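Local atomic coordinates of AvrL567-A (Melampsora lini, PDB entry 2OPC), a protein that acts as an avirulence protein of flax rust, probably a secreted effector whose recognition by matching plant resistance proteins triggers defence. Residues H106-D111 with P116-I121. Sequence-based numbering, arbitrary orientation.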
ATOM      1  N   HIS A 106       5.777   0.801 -10.671  1.00 28.17           N
ATOM      2  CA  HIS A 106       5.333   0.104  -9.461  1.00 28.81           C
ATOM      3  C   HIS A 106       4.743  -1.261  -9.794  1.00 28.97           C
ATOM      4  O   HIS A 106       4.473  -2.041  -8.883  1.00 30.10           O
ATOM      5  CB  HIS A 106       4.187   0.858  -8.798  1.00 28.71           C
ATOM      6  CG  HIS A 106       4.561   2.202  -8.289  1.00 27.68           C
ATOM      7  ND1 HIS A 106       3.838   3.342  -8.565  1.00 28.63           N
ATOM      8  CD2 HIS A 106       5.569   2.581  -7.470  1.00 28.16           C
ATOM      9  CE1 HIS A 106       4.399   4.371  -7.950  1.00 29.67           C
ATOM     10  NE2 HIS A 106       5.454   3.936  -7.278  1.00 29.63           N
ATOM     11  N   LEU A 107       4.517  -1.542 -11.084  1.00 28.81           N
ATOM     12  CA  LEU A 107       3.721  -2.704 -11.466  1.00 29.62           C
ATOM     13  C   LEU A 107       4.569  -3.908 -11.802  1.00 28.76           C
ATOM     14  O   LEU A 107       5.531  -3.805 -12.575  1.00 30.11           O
ATOM     15  CB  LEU A 107       2.844  -2.376 -12.693  1.00 29.11           C
ATOM     16  CG  LEU A 107       1.817  -1.271 -12.429  1.00 30.27           C
ATOM     17  CD1 LEU A 107       1.194  -0.825 -13.748  1.00 29.92           C
ATOM     18  CD2 LEU A 107       0.731  -1.759 -11.439  1.00 29.79           C
ATOM     19  N   PHE A 108       4.193  -5.031 -11.184  1.00 28.75           N
ATOM     20  CA  PHE A 108       4.848  -6.338 -11.426  1.00 28.10           C
ATOM     21  C   PHE A 108       3.860  -7.192 -12.188  1.00 28.65           C
ATOM     22  O   PHE A 108       2.659  -7.171 -11.909  1.00 28.44           O
ATOM     23  CB  PHE A 108       5.173  -7.002 -10.089  1.00 28.63           C
ATOM     24  CG  PHE A 108       6.279  -6.318  -9.335  1.00 29.05           C
ATOM     25  CD1 PHE A 108       7.610  -6.752  -9.461  1.00 28.63           C
ATOM     26  CD2 PHE A 108       5.995  -5.209  -8.517  1.00 29.11           C
ATOM     27  CE1 PHE A 108       8.648  -6.092  -8.813  1.00 28.00           C
ATOM     28  CE2 PHE A 108       7.024  -4.539  -7.848  1.00 28.47           C
ATOM     29  CZ  PHE A 108       8.353  -4.988  -7.972  1.00 30.05           C
ATOM     30  N   GLU A 109       4.353  -7.955 -13.154  1.00 29.26           N
ATOM     31  CA  GLU A 109       3.449  -8.769 -13.939  1.00 29.64           C
ATOM     32  C   GLU A 109       3.145 -10.025 -13.230  1.00 31.42           C
ATOM     33  O   GLU A 109       4.014 -10.598 -12.592  1.00 32.69           O
ATOM     34  CB  GLU A 109       4.014  -9.048 -15.341  1.00 29.22           C
ATOM     35  CG  GLU A 109       4.127  -7.748 -16.092  1.00 29.80           C
ATOM     36  CD  GLU A 109       4.329  -7.998 -17.546  1.00 29.25           C
ATOM     37  OE1 GLU A 109       3.391  -7.744 -18.335  1.00 28.85           O
ATOM     38  OE2 GLU A 109       5.425  -8.499 -17.912  1.00 31.64           O
ATOM     39  N   ASN A 110       1.901 -10.483 -13.380  1.00 31.79           N
ATOM     40  CA  ASN A 110       1.492 -11.744 -12.780  1.00 31.82           C
ATOM     41  C   ASN A 110       2.437 -12.876 -13.173  1.00 33.61           C
ATOM     42  O   ASN A 110       3.011 -12.936 -14.300  1.00 33.14           O
ATOM     43  CB  ASN A 110       0.043 -12.066 -13.156  1.00 31.74           C
ATOM     44  CG  ASN A 110      -0.622 -13.011 -12.177  1.00 30.95           C
ATOM     45  OD1 ASN A 110      -0.297 -14.199 -12.127  1.00 29.91           O
ATOM     46  ND2 ASN A 110      -1.584 -12.496 -11.411  1.00 31.31           N
ATOM     47  N   ASP A 111       2.607 -13.775 -12.226  1.00 34.38           N
ATOM     48  CA  ASP A 111       3.406 -14.963 -12.475  1.00 35.31           C
ATOM     49  C   ASP A 111       2.811 -15.814 -13.592  1.00 35.48           C
ATOM     50  O   ASP A 111       3.530 -16.498 -14.326  1.00 35.80           O
ATOM     51  CB  ASP A 111       3.540 -15.772 -11.183  1.00 35.87           C
ATOM     52  CG  ASP A 111       4.355 -15.057 -10.145  1.00 38.68           C
ATOM     53  OD1 ASP A 111       4.037 -15.199  -8.940  1.00 42.44           O
ATOM     54  OD2 ASP A 111       5.313 -14.344 -10.534  1.00 41.02           O
ATOM     55  N   PRO A 116      -4.085 -10.181 -13.596  1.00 29.59           N
ATOM     56  CA  PRO A 116      -3.705  -8.797 -13.346  1.00 28.94           C
ATOM     57  C   PRO A 116      -2.276  -8.627 -12.816  1.00 28.41           C
ATOM     58  O   PRO A 116      -1.715  -9.490 -12.170  1.00 28.65           O
ATOM     59  CB  PRO A 116      -4.723  -8.336 -12.279  1.00 30.64           C
ATOM     60  CG  PRO A 116      -5.898  -9.161 -12.545  1.00 32.19           C
ATOM     61  CD  PRO A 116      -5.328 -10.540 -12.882  1.00 31.13           C
ATOM     62  N   ASP A 117      -1.732  -7.459 -13.059  1.00 27.55           N
ATOM     63  CA  ASP A 117      -0.484  -7.060 -12.398  1.00 28.71           C
ATOM     64  C   ASP A 117      -0.738  -6.849 -10.903  1.00 29.47           C
ATOM     65  O   ASP A 117      -1.873  -6.819 -10.467  1.00 30.33           O
ATOM     66  CB  ASP A 117      -0.073  -5.694 -12.852  1.00 28.93           C
ATOM     67  CG  ASP A 117       0.282  -5.609 -14.237  1.00 29.49           C
ATOM     68  OD1 ASP A 117       0.578  -6.696 -14.870  1.00 30.49           O
ATOM     69  OD2 ASP A 117       0.288  -4.396 -14.696  1.00 30.06           O
ATOM     70  N   TYR A 118       0.349  -6.657 -10.149  1.00 28.69           N
ATOM     71  CA  TYR A 118       0.235  -6.294  -8.727  1.00 29.27           C
ATOM     72  C   TYR A 118       1.293  -5.246  -8.393  1.00 29.66           C
ATOM     73  O   TYR A 118       2.292  -5.069  -9.064  1.00 28.65           O
ATOM     74  CB  TYR A 118       0.379  -7.526  -7.804  1.00 29.05           C
ATOM     75  CG  TYR A 118       1.676  -8.277  -7.962  1.00 28.13           C
ATOM     76  CD1 TYR A 118       2.746  -8.041  -7.104  1.00 28.42           C
ATOM     77  CD2 TYR A 118       1.865  -9.200  -8.995  1.00 28.96           C
ATOM     78  CE1 TYR A 118       3.941  -8.711  -7.239  1.00 27.08           C
ATOM     79  CE2 TYR A 118       3.080  -9.891  -9.129  1.00 27.21           C
ATOM     80  CZ  TYR A 118       4.118  -9.645  -8.257  1.00 27.80           C
ATOM     81  OH  TYR A 118       5.342 -10.309  -8.399  1.00 27.71           O
ATOM     82  N   ILE A 119       1.030  -4.548  -7.272  1.00 28.90           N
ATOM     83  CA  ILE A 119       2.071  -3.746  -6.611  1.00 29.04           C
ATOM     84  C   ILE A 119       2.467  -4.498  -5.336  1.00 28.68           C
ATOM     85  O   ILE A 119       1.803  -5.410  -4.870  1.00 29.14           O
ATOM     86  CB  ILE A 119       1.601  -2.295  -6.274  1.00 28.63           C
ATOM     87  CG1 ILE A 119       0.481  -2.261  -5.204  1.00 28.96           C
ATOM     88  CG2 ILE A 119       1.157  -1.591  -7.566  1.00 29.24           C
ATOM     89  CD1 ILE A 119       0.096  -0.834  -4.823  1.00 28.75           C
ATOM     90  N   LYS A 120       3.648  -4.119  -4.840  1.00 28.88           N
ATOM     91  CA  LYS A 120       4.178  -4.685  -3.564  1.00 29.10           C
ATOM     92  C   LYS A 120       4.232  -3.585  -2.531  1.00 28.94           C
ATOM     93  O   LYS A 120       4.983  -2.622  -2.708  1.00 28.78           O
ATOM     94  CB  LYS A 120       5.591  -5.225  -3.771  1.00 28.77           C
ATOM     95  CG  LYS A 120       5.703  -6.419  -4.716  1.00 30.53           C
ATOM     96  CD  LYS A 120       7.210  -6.864  -4.813  1.00 29.82           C
ATOM     97  CE  LYS A 120       7.419  -7.913  -5.838  1.00 32.59           C
ATOM     98  NZ  LYS A 120       8.826  -8.364  -5.738  1.00 34.75           N
ATOM     99  N   ILE A 121       3.477  -3.774  -1.438  1.00 28.53           N
ATOM    100  CA  ILE A 121       3.401  -2.738  -0.369  1.00 28.85           C
ATOM    101  C   ILE A 121       3.569  -3.384   0.991  1.00 29.27           C
ATOM    102  O   ILE A 121       3.314  -4.569   1.195  1.00 28.41           O
ATOM    103  CB  ILE A 121       2.089  -1.908  -0.427  1.00 29.14           C
ATOM    104  CG1 ILE A 121       0.868  -2.839  -0.459  1.00 30.89           C
ATOM    105  CG2 ILE A 121       2.155  -0.974  -1.640  1.00 30.73           C
ATOM    106  CD1 ILE A 121      -0.513  -2.081  -0.444  1.00 29.48           C
TER
HETATM  107  O   HOH W   1       5.059  -2.076  -6.224  1.00 16.93           O
HETATM  108  O   HOH W   2       5.640 -11.676 -10.643  1.00 31.13           O
HETATM  109  O   HOH W   3      -0.098  -9.213 -15.298  1.00 24.42           O
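Phe108 and Tyr118 form a single antiparallel hydrogen-bonded bridge, Phe108 N giving its hydrogen to Tyr118 O at 2.8 Å and Tyr118 N to Phe108 O at 2.9 Å, where the loop that precedes strand 118-125 pairs with the strand's first residue. On one side of this bridge Lys120, Phe108 and Tyr118 pack together. Lys120, extended beyond CG, runs across the Phe108 ring at about a right angle and sets CE over the ring centre, 3.6 Å from the centroid, a CH-pi contact. Its NZ lies off-centre, 4.3 Å from the same centroid, in a cation-pi contact. On the same side of the Phe108 plane as Lys120, but displaced toward CB, lies the Tyr118 ring, with Phe108 CB over one of its faces, nearest CZ at 3.4 Å; the two rings are almost parallel (18°) but slid so far apart that they barely overlap. With chi1 at 58°, Tyr118 CG stands between its backbone N and carbonyl carbon, which brings the ring back against Phe108 CB and its OH within reach of water 2. That water, in the ring plane, accepts from Tyr118 OH and donates to Glu109 O and Asp111 OD2; Asp111 OD1 forms a salt bridge with Arg17. On the other side of the bridge, Leu107 CD2 packs against Ile119 CG2 at 3.9 Å. Farther along, Asn110 ND2 gives a hydrogen bond to Pro116 O, which lies in the plane of the Asn110 amide, while Asn110 OD1 takes the backbone N of Ile112. Water 3 links Asn110 N to Asp117 OD1, and water 1 joins His106 O to Lys120 N. Water thus extends the short pairing at either end, while strand 16-19 continues the sheet beside 118-125. Glu109 OE1 and Asp117 OD1, 4.6 Å apart, probably repel mildly, whereas the Phe108 face offers the Lys120 ammonium a favourable pi surface.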